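Side-chain contacts in beta-L-arabinobiosidase (Bacteroides thetaiotaomicron, PDB 5MQR), which is a gut-bacterial glycoside hydrolase that probably cleaves glycosidic linkages, beta-L-arabinofuranosides among them, in complex plant pectin: residues T821-M826 with D854-L859; T956-F961 with S973-Q978; M962-Q967 with G1031-L1036. All blocks are in the same frame, centred on the assembly; numbering follows the deposited sequence.

Overall arrangement
The three contacts illustrate how the chemistry of packing changes with place in a helical glycosidase domain. Interactions 1 and 2 each join two consecutive helices of that domain and are buried and made without cross-bonds: one is chiefly aliphatic, with a methyl beside a buried amide, the other brings selenium to a tyrosine edge. Interaction 3, where the helical domain meets the following C-terminal part of the chain, is polar: a largely buried stack of amide on guanidinium reaches two waters and an exposed asparagine. Interactions 2 and 3 share helix 948-964, and their centres lie 11 Å apart; Asn-960 and Arg-1033 link them. Interaction 1 stands apart, with its centre more than 20 Å from both others.

Interaction 1. Residues T821-M826 with D854-L859; sequences TINSYM and DTLKSL
Leu-856 packs on Met-826 and Asn-823 within a helix pair of the alpha-helical domain of this six-hairpin glycosidase: helices 820-839 and 843-864 run roughly antiparallel, joined by a turn of only three residues. Leu-856 is the side chain that bridges the gap. It leaves its backbone pointing at the partner helix, where its CA lies 6.9 Å from CA of Asn-823, and it divides its two methyls between two neighbours. With CD1 anti to CA (chi2 167°), that methyl reaches farthest forward and lodges against the start of Met-826, 3.8 Å from its CB and 3.7 Å from its carbonyl carbon. The second methyl, CD2, comes to 4.2 Å from OD1 of Asn-823, a looser approach.

Met-826, modelled as selenomethionine, thus offers the leucine its root and not its tip. All three of its torsions turn the same way (chi1 -64°), which curls the selenium and terminal methyl away from Leu-856. Asn-823 likewise spends its polar atoms on other partners: OD1 accepts from the backbone N of Tyr-796, while ND2 returns to the carbonyl of Arg-819, one turn back, just before helix 820-839. The amide can therefore lie beside an aliphatic methyl although it is buried.

Helix 768-788 closes the contact from a third direction, with Tyr-782 touching both Met-826 and Leu-856 and Trp-785 packing on Met-826. Farther along helix 843-864, Val-860 and Leu-864 continue the packing against Asn-823.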
loop_
_atom_site.group_PDB
_atom_site.type_symbol
_atom_site.label_atom_id
_atom_site.label_comp_id
_atom_site.label_asym_id
_atom_site.label_seq_id
_atom_site.Cartn_x
_atom_site.Cartn_y
_atom_site.Cartn_z
ATOM N N THR A 821 -15.979 18.130 37.228
ATOM C CA THR A 821 -15.031 17.019 37.284
ATOM C C THR A 821 -15.667 15.750 37.850
ATOM O O THR A 821 -16.000 14.822 37.094
ATOM C CB THR A 821 -13.814 17.350 38.159
ATOM O OG1 THR A 821 -14.268 17.912 39.402
ATOM C CG2 THR A 821 -12.876 18.323 37.446
ATOM N N ILE A 822 -15.840 15.714 39.171
ATOM C CA ILE A 822 -16.244 14.476 39.856
ATOM C C ILE A 822 -17.651 14.029 39.446
ATOM O O ILE A 822 -17.901 12.839 39.329
ATOM C CB ILE A 822 -16.079 14.541 41.398
ATOM C CG1 ILE A 822 -16.470 13.196 42.028
ATOM C CG2 ILE A 822 -16.920 15.647 42.008
ATOM C CD1 ILE A 822 -15.923 12.953 43.422
ATOM N N ASN A 823 -18.550 14.973 39.181
ATOM C CA ASN A 823 -19.896 14.619 38.702
ATOM C C ASN A 823 -19.911 13.928 37.330
ATOM O O ASN A 823 -20.652 12.967 37.152
ATOM C CB ASN A 823 -20.838 15.819 38.735
ATOM C CG ASN A 823 -21.236 16.174 40.151
ATOM O OD1 ASN A 823 -22.007 15.433 40.774
ATOM N ND2 ASN A 823 -20.667 17.269 40.697
ATOM N N SER A 824 -19.101 14.396 36.386
ATOM C CA SER A 824 -19.028 13.763 35.088
ATOM C C SER A 824 -18.330 12.409 35.211
ATOM O O SER A 824 -18.712 11.448 34.549
ATOM C CB SER A 824 -18.265 14.651 34.104
ATOM O OG SER A 824 -18.945 15.864 33.877
ATOM N N TYR A 825 -17.287 12.360 36.042
ATOM C CA TYR A 825 -16.540 11.136 36.241
ATOM C C TYR A 825 -17.464 10.031 36.779
ATOM O O TYR A 825 -17.414 8.887 36.326
ATOM C CB TYR A 825 -15.377 11.303 37.234
ATOM C CG TYR A 825 -14.277 12.300 36.933
ATOM C CD1 TYR A 825 -14.087 12.861 35.667
ATOM C CD2 TYR A 825 -13.387 12.641 37.932
ATOM C CE1 TYR A 825 -13.065 13.764 35.429
ATOM C CE2 TYR A 825 -12.355 13.528 37.707
ATOM C CZ TYR A 825 -12.202 14.102 36.463
ATOM O OH TYR A 825 -11.163 14.989 36.290
HETATM N N MSE A 826 -18.296 10.383 37.746
HETATM C CA MSE A 826 -19.186 9.410 38.373
HETATM C C MSE A 826 -20.270 9.050 37.397
HETATM O O MSE A 826 -20.625 7.867 37.308
HETATM C CB MSE A 826 -19.715 9.895 39.706
HETATM C CG MSE A 826 -18.568 10.078 40.719
HETATM SE SE MSE A 826 -17.597 8.426 41.132
HETATM C CE MSE A 826 -18.974 7.477 42.156
ATOM N N ASP A 854 -28.507 8.066 34.778
ATOM C CA ASP A 854 -29.587 9.010 34.451
ATOM C C ASP A 854 -29.707 10.102 35.526
ATOM O O ASP A 854 -29.884 11.278 35.192
ATOM C CB ASP A 854 -30.957 8.333 34.311
ATOM C CG ASP A 854 -31.006 7.294 33.203
ATOM O OD1 ASP A 854 -30.194 7.369 32.264
ATOM O OD2 ASP A 854 -31.873 6.381 33.288
ATOM N N THR A 855 -29.625 9.702 36.800
ATOM C CA THR A 855 -29.723 10.637 37.931
ATOM C C THR A 855 -28.670 11.725 37.798
ATOM O O THR A 855 -29.011 12.892 37.844
ATOM C CB THR A 855 -29.567 9.923 39.294
ATOM O OG1 THR A 855 -30.598 8.944 39.439
ATOM C CG2 THR A 855 -29.657 10.908 40.472
ATOM N N LEU A 856 -27.413 11.335 37.579
ATOM C CA LEU A 856 -26.291 12.286 37.530
ATOM C C LEU A 856 -26.297 13.146 36.281
ATOM O O LEU A 856 -25.968 14.319 36.331
ATOM C CB LEU A 856 -24.952 11.565 37.638
ATOM C CG LEU A 856 -24.663 10.948 39.004
ATOM C CD1 LEU A 856 -23.483 9.989 38.936
ATOM C CD2 LEU A 856 -24.406 12.028 40.046
ATOM N N LYS A 857 -26.645 12.553 35.150
ATOM C CA LYS A 857 -26.839 13.324 33.929
ATOM C C LYS A 857 -27.837 14.477 34.163
ATOM O O LYS A 857 -27.548 15.635 33.834
ATOM C CB LYS A 857 -27.335 12.419 32.811
ATOM C CG LYS A 857 -27.749 13.159 31.566
ATOM C CD LYS A 857 -27.911 12.219 30.400
ATOM C CE LYS A 857 -28.569 12.970 29.267
ATOM N NZ LYS A 857 -28.863 12.014 28.194
ATOM N N SER A 858 -28.993 14.153 34.734
ATOM C CA SER A 858 -29.990 15.177 35.068
ATOM C C SER A 858 -29.477 16.239 36.014
ATOM O O SER A 858 -29.691 17.418 35.774
ATOM C CB SER A 858 -31.267 14.573 35.638
ATOM O OG SER A 858 -32.097 14.263 34.550
ATOM N N LEU A 859 -28.786 15.827 37.067
ATOM C CA LEU A 859 -28.232 16.792 38.021
ATOM C C LEU A 859 -27.187 17.694 37.375
ATOM O O LEU A 859 -27.201 18.886 37.613
ATOM C CB LEU A 859 -27.643 16.112 39.249
ATOM C CG LEU A 859 -28.666 15.502 40.209
ATOM C CD1 LEU A 859 -27.958 14.618 41.220
ATOM C CD2 LEU A 859 -29.463 16.576 40.932
#

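Interaction 2. Residues T956-F961 with S973-Q978; sequences TAMANF and SVYFRQ
Met-958 and Tyr-975 meet through a Met-aromatic contact in which the chalcogen, selenium in this selenomethionine protein, comes to the rim of the ring instead of its face. SE lies 4.2 Å from CD1 of Tyr-975 and 5.5 Å from the centroid of that ring, on a line 79° off the ring normal. In such an edge approach the selenium faces the rim of C-H groups and not the pi cloud. The torsions explain the reach: Met-958 is stretched out through CB, CG and SE (chi1 -168°, followed by a second anti torsion) and bends only at the last bond, so the selenium is carried across to the ring edge while the terminal methyl turns off the ring, to the side of Gln-978. Tyr-975 answers with its CG also anti to the backbone N (chi1 172°), which lays the CD1-CE1 side of the ring along the other helix.

Both residues belong to a helix pair in the alpha-helical domain of this six-hairpin glycosidase: helices 948-964 and 972-985 follow each other in sequence and run in roughly opposite directions, with CA of Met-958 and CA of Tyr-975 7.6 Å apart.

Plain apolar packing supplies the rest. Ala-959 sets its CB 4.3 Å from CE1 of Tyr-975, so consecutive residues of one helix touch consecutive carbons along the same side of the ring. The alanine's approach is oblique, neither over the face nor at the edge. Leu-955 and Met-962 extend this surface along helix 948-964, and Leu-1029 of helix 1022-1029 also packs on the tyrosine. Leu-970, in the connection between the paired helices, rests against Met-958.

No hydrogen bond crosses between residues 956-961 and 973-978; their backbone N-H groups at Asn-960, Phe-961, Arg-977 and Gln-978 are used within the helices themselves.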
loop_
_atom_site.group_PDB
_atom_site.type_symbol
_atom_site.label_atom_id
_atom_site.label_comp_id
_atom_site.label_asym_id
_atom_site.label_seq_id
_atom_site.Cartn_x
_atom_site.Cartn_y
_atom_site.Cartn_z
ATOM N N THR A 956 -10.196 15.144 24.210
ATOM C CA THR A 956 -10.911 13.874 24.189
ATOM C C THR A 956 -12.382 14.170 24.060
ATOM O O THR A 956 -13.076 13.611 23.231
ATOM C CB THR A 956 -10.607 13.053 25.462
ATOM O OG1 THR A 956 -9.222 12.693 25.453
ATOM C CG2 THR A 956 -11.452 11.765 25.538
ATOM N N ALA A 957 -12.842 15.091 24.914
ATOM C CA ALA A 957 -14.211 15.597 24.899
ATOM C C ALA A 957 -14.594 16.248 23.573
ATOM O O ALA A 957 -15.704 16.042 23.080
ATOM C CB ALA A 957 -14.380 16.588 26.039
HETATM N N MSE A 958 -13.676 17.035 23.001
HETATM C CA MSE A 958 -13.927 17.754 21.739
HETATM C C MSE A 958 -14.121 16.782 20.615
HETATM O O MSE A 958 -15.007 16.955 19.772
HETATM C CB MSE A 958 -12.779 18.684 21.415
HETATM C CG MSE A 958 -13.125 19.651 20.301
HETATM SE SE MSE A 958 -11.574 20.780 19.819
HETATM C CE MSE A 958 -10.632 21.207 21.488
ATOM N N ALA A 959 -13.291 15.746 20.613
ATOM C CA ALA A 959 -13.437 14.649 19.666
ATOM C C ALA A 959 -14.769 13.935 19.829
ATOM O O ALA A 959 -15.406 13.623 18.834
ATOM C CB ALA A 959 -12.285 13.656 19.804
ATOM N N ASN A 960 -15.185 13.669 21.073
ATOM C CA ASN A 960 -16.479 13.015 21.302
ATOM C C ASN A 960 -17.604 13.857 20.737
ATOM O O ASN A 960 -18.494 13.351 20.058
ATOM C CB ASN A 960 -16.729 12.776 22.791
ATOM C CG ASN A 960 -15.927 11.620 23.353
ATOM O OD1 ASN A 960 -15.379 10.781 22.627
ATOM N ND2 ASN A 960 -15.878 11.556 24.670
ATOM N N PHE A 961 -17.544 15.145 21.051
ATOM C CA PHE A 961 -18.512 16.116 20.589
ATOM C C PHE A 961 -18.560 16.116 19.073
ATOM O O PHE A 961 -19.637 16.048 18.500
ATOM C CB PHE A 961 -18.136 17.501 21.085
ATOM C CG PHE A 961 -19.121 18.573 20.723
ATOM C CD1 PHE A 961 -20.437 18.533 21.211
ATOM C CD2 PHE A 961 -18.712 19.690 19.965
ATOM C CE1 PHE A 961 -21.316 19.551 20.905
ATOM C CE2 PHE A 961 -19.598 20.709 19.671
ATOM C CZ PHE A 961 -20.895 20.630 20.124
ATOM N N SER A 973 -10.288 21.789 11.175
ATOM C CA SER A 973 -9.161 22.713 11.303
ATOM C C SER A 973 -8.942 23.140 12.717
ATOM O O SER A 973 -7.801 23.293 13.142
ATOM C CB SER A 973 -9.360 23.979 10.464
ATOM O OG SER A 973 -9.259 23.606 9.123
ATOM N N VAL A 974 -10.037 23.368 13.427
ATOM C CA VAL A 974 -9.946 23.757 14.800
ATOM C C VAL A 974 -9.348 22.648 15.672
ATOM O O VAL A 974 -8.483 22.925 16.502
ATOM C CB VAL A 974 -11.308 24.233 15.363
ATOM C CG1 VAL A 974 -11.219 24.490 16.868
ATOM C CG2 VAL A 974 -11.731 25.512 14.650
ATOM N N TYR A 975 -9.840 21.427 15.511
ATOM C CA TYR A 975 -9.319 20.309 16.291
ATOM C C TYR A 975 -7.834 20.078 15.935
ATOM O O TYR A 975 -6.990 19.910 16.828
ATOM C CB TYR A 975 -10.142 19.014 16.086
ATOM C CG TYR A 975 -9.503 17.813 16.726
ATOM C CD1 TYR A 975 -9.759 17.471 18.054
ATOM C CD2 TYR A 975 -8.616 17.031 16.019
ATOM C CE1 TYR A 975 -9.133 16.370 18.656
ATOM C CE2 TYR A 975 -7.996 15.936 16.591
ATOM C CZ TYR A 975 -8.250 15.604 17.907
ATOM O OH TYR A 975 -7.612 14.504 18.445
ATOM N N PHE A 976 -7.534 20.065 14.643
ATOM C CA PHE A 976 -6.170 19.844 14.174
ATOM C C PHE A 976 -5.231 20.880 14.744
ATOM O O PHE A 976 -4.142 20.543 15.204
ATOM C CB PHE A 976 -6.065 19.894 12.641
ATOM C CG PHE A 976 -4.697 19.543 12.122
ATOM C CD1 PHE A 976 -3.727 20.531 11.943
ATOM C CD2 PHE A 976 -4.366 18.229 11.856
ATOM C CE1 PHE A 976 -2.454 20.211 11.502
ATOM C CE2 PHE A 976 -3.103 17.898 11.372
ATOM C CZ PHE A 976 -2.136 18.887 11.208
ATOM N N ARG A 977 -5.667 22.135 14.712
ATOM C CA ARG A 977 -4.853 23.253 15.166
ATOM C C ARG A 977 -4.516 23.124 16.652
ATOM O O ARG A 977 -3.390 23.394 17.046
ATOM C CB ARG A 977 -5.544 24.593 14.852
ATOM C CG ARG A 977 -4.764 25.858 15.206
ATOM C CD ARG A 977 -3.370 25.869 14.556
ATOM N NE ARG A 977 -2.615 27.071 14.910
ATOM C CZ ARG A 977 -1.284 27.213 14.830
ATOM N NH1 ARG A 977 -0.486 26.228 14.406
ATOM N NH2 ARG A 977 -0.735 28.371 15.197
ATOM N N GLN A 978 -5.465 22.677 17.463
ATOM C CA GLN A 978 -5.206 22.505 18.896
ATOM C C GLN A 978 -4.290 21.317 19.163
ATOM O O GLN A 978 -3.468 21.386 20.068
ATOM C CB GLN A 978 -6.502 22.386 19.705
ATOM C CG GLN A 978 -7.228 23.709 19.880
ATOM C CD GLN A 978 -6.339 24.791 20.500
ATOM O OE1 GLN A 978 -5.523 24.503 21.359
ATOM N NE2 GLN A 978 -6.486 26.021 20.055
#

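Interaction 3. Residues M962-Q967 with G1031-L1036; sequences MNNYPQ and GLRPRL
Arg-1033 lays its guanidinium flat on the side-chain amide of Asn-963, and the contact is most easily read along the arginine. From CB, which heads toward the end of helix 948-964, the chain folds through three successive bends (chi1 -50°, with chi2 and chi3 close to the same value). CG then passes near the amide oxygen of Asn-963, and CD sits 3.3 Å from that OD1. Next comes NE, directly over the amide, 3.3 Å from CG of Asn-963. CZ follows above the amide nitrogen, 3.5 Å from ND2 of Asn-963. At the tip, NH1 lies near the same ND2 and NH2 nearer CB of Asn-963. The two planes are only 7° apart, a true stack.

With one face on the amide, the group bonds outward at its rim. Water 1, in the guanidinium plane, accepts from NE at 2.9 Å and donates to OD1 of Asn-964 at 2.7 Å. Water 2 accepts both from NH2 of Arg-1033, at 2.9 Å, and from ND2 of Asn-964. This second amide stands at the edge of the guanidinium, turned 60° from it; its ND2 also donates to OD1 of Asn-895. A leucine in place of Arg-1033 would probably leave the Asn-963 amide without its flat partner, water 1 without the NE donor and Asn-960 OD1 without its NH2 bond.

That NH2 bond reaches helix 948-964, while NH1 donates to the Thr-1027 carbonyl on helix 1022-1029 and the Asn-963 amide bonds Ala-959 and Asn-1043. The backbone of Arg-1033 pairs with Glu-1041 of strand 1040-1042, so that its side chain joins the last turn of helix 948-964 to the segment leading into the C-terminal strands.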
loop_
_atom_site.group_PDB
_atom_site.type_symbol
_atom_site.label_atom_id
_atom_site.label_comp_id
_atom_site.label_asym_id
_atom_site.label_seq_id
_atom_site.Cartn_x
_atom_site.Cartn_y
_atom_site.Cartn_z
HETATM N N MSE A 962 -17.396 16.143 18.434
HETATM C CA MSE A 962 -17.347 16.189 16.968
HETATM C C MSE A 962 -17.776 14.897 16.314
HETATM O O MSE A 962 -18.360 14.913 15.219
HETATM C CB MSE A 962 -15.960 16.589 16.518
HETATM C CG MSE A 962 -15.756 18.067 16.830
HETATM SE SE MSE A 962 -13.909 18.601 16.413
HETATM C CE MSE A 962 -14.153 18.697 14.467
ATOM N N ASN A 963 -17.507 13.772 16.962
ATOM C CA ASN A 963 -17.942 12.480 16.447
ATOM C C ASN A 963 -19.406 12.144 16.725
ATOM O O ASN A 963 -20.045 11.560 15.866
ATOM C CB ASN A 963 -17.085 11.343 17.009
ATOM C CG ASN A 963 -15.807 11.165 16.255
ATOM O OD1 ASN A 963 -15.769 10.404 15.289
ATOM N ND2 ASN A 963 -14.748 11.872 16.672
ATOM N N ASN A 964 -19.921 12.481 17.912
ATOM C CA ASN A 964 -21.182 11.904 18.383
ATOM C C ASN A 964 -22.349 12.883 18.402
ATOM O O ASN A 964 -23.460 12.466 18.632
ATOM C CB ASN A 964 -20.994 11.273 19.775
ATOM C CG ASN A 964 -19.924 10.207 19.795
ATOM O OD1 ASN A 964 -19.697 9.523 18.805
ATOM N ND2 ASN A 964 -19.250 10.065 20.919
ATOM N N TYR A 965 -22.110 14.167 18.138
ATOM C CA TYR A 965 -23.142 15.196 18.274
ATOM C C TYR A 965 -23.326 15.913 16.925
ATOM O O TYR A 965 -22.345 16.161 16.234
ATOM C CB TYR A 965 -22.768 16.204 19.371
ATOM C CG TYR A 965 -22.802 15.645 20.786
ATOM C CD1 TYR A 965 -21.851 14.716 21.227
ATOM C CD2 TYR A 965 -23.776 16.067 21.700
ATOM C CE1 TYR A 965 -21.889 14.209 22.523
ATOM C CE2 TYR A 965 -23.820 15.567 22.984
ATOM C CZ TYR A 965 -22.875 14.638 23.391
ATOM O OH TYR A 965 -22.927 14.146 24.667
ATOM N N PRO A 966 -24.583 16.223 16.542
ATOM C CA PRO A 966 -24.815 17.013 15.334
ATOM C C PRO A 966 -24.505 18.466 15.670
ATOM O O PRO A 966 -25.163 19.083 16.486
ATOM C CB PRO A 966 -26.304 16.801 15.046
ATOM C CG PRO A 966 -26.915 16.577 16.402
ATOM C CD PRO A 966 -25.832 16.000 17.297
ATOM N N GLN A 967 -23.512 19.006 15.018
ATOM C CA GLN A 967 -22.708 20.030 15.610
ATOM C C GLN A 967 -22.187 20.897 14.494
ATOM O O GLN A 967 -21.658 20.383 13.537
ATOM C CB GLN A 967 -21.598 19.256 16.298
ATOM C CG GLN A 967 -20.514 20.027 16.946
ATOM C CD GLN A 967 -19.504 20.588 15.997
ATOM O OE1 GLN A 967 -19.256 21.772 16.045
ATOM N NE2 GLN A 967 -18.911 19.759 15.151
ATOM N N GLY A 1031 -8.708 8.970 14.161
ATOM C CA GLY A 1031 -10.126 8.811 14.287
ATOM C C GLY A 1031 -10.629 7.391 14.438
ATOM O O GLY A 1031 -11.807 7.139 14.141
ATOM N N LEU A 1032 -9.805 6.470 14.934
ATOM C CA LEU A 1032 -10.330 5.143 15.275
ATOM C C LEU A 1032 -11.218 5.263 16.500
ATOM O O LEU A 1032 -10.738 5.635 17.559
ATOM C CB LEU A 1032 -9.207 4.150 15.544
ATOM C CG LEU A 1032 -9.607 2.737 16.018
ATOM C CD1 LEU A 1032 -10.491 1.998 15.022
ATOM C CD2 LEU A 1032 -8.346 1.935 16.284
ATOM N N ARG A 1033 -12.502 4.951 16.348
ATOM C CA ARG A 1033 -13.470 5.095 17.441
ATOM C C ARG A 1033 -13.799 3.765 18.113
ATOM O O ARG A 1033 -14.580 2.982 17.597
ATOM C CB ARG A 1033 -14.756 5.749 16.914
ATOM C CG ARG A 1033 -14.526 7.039 16.108
ATOM C CD ARG A 1033 -13.900 8.169 16.922
ATOM N NE ARG A 1033 -14.745 8.564 18.048
ATOM C CZ ARG A 1033 -14.360 9.339 19.066
ATOM N NH1 ARG A 1033 -13.116 9.836 19.134
ATOM N NH2 ARG A 1033 -15.227 9.628 20.041
ATOM N N PRO A 1034 -13.208 3.498 19.282
ATOM C CA PRO A 1034 -13.396 2.139 19.815
ATOM C C PRO A 1034 -14.833 1.829 20.151
ATOM O O PRO A 1034 -15.570 2.725 20.541
ATOM C CB PRO A 1034 -12.521 2.133 21.078
ATOM C CG PRO A 1034 -11.497 3.199 20.816
ATOM C CD PRO A 1034 -12.229 4.269 20.070
ATOM N N ARG A 1035 -15.226 0.573 19.966
ATOM C CA ARG A 1035 -16.602 0.126 20.171
ATOM C C ARG A 1035 -16.657 -1.218 20.857
ATOM O O ARG A 1035 -15.684 -1.965 20.861
ATOM C CB ARG A 1035 -17.321 -0.013 18.833
ATOM C CG ARG A 1035 -17.521 1.292 18.090
ATOM C CD ARG A 1035 -17.742 1.014 16.632
ATOM N NE ARG A 1035 -19.019 0.339 16.410
ATOM C CZ ARG A 1035 -20.078 0.863 15.791
ATOM N NH1 ARG A 1035 -20.060 2.095 15.300
ATOM N NH2 ARG A 1035 -21.190 0.139 15.655
ATOM N N LEU A 1036 -17.829 -1.535 21.397
ATOM C CA LEU A 1036 -18.085 -2.827 22.051
ATOM C C LEU A 1036 -18.316 -3.965 21.073
ATOM O O LEU A 1036 -18.141 -5.117 21.433
ATOM C CB LEU A 1036 -19.318 -2.733 22.948
ATOM C CG LEU A 1036 -19.235 -1.720 24.083
ATOM C CD1 LEU A 1036 -20.614 -1.393 24.616
ATOM C CD2 LEU A 1036 -18.324 -2.234 25.181
HETATM O O HOH W 1 -17.541 8.024 18.197
HETATM O O HOH W 2 -17.353 7.802 20.746
#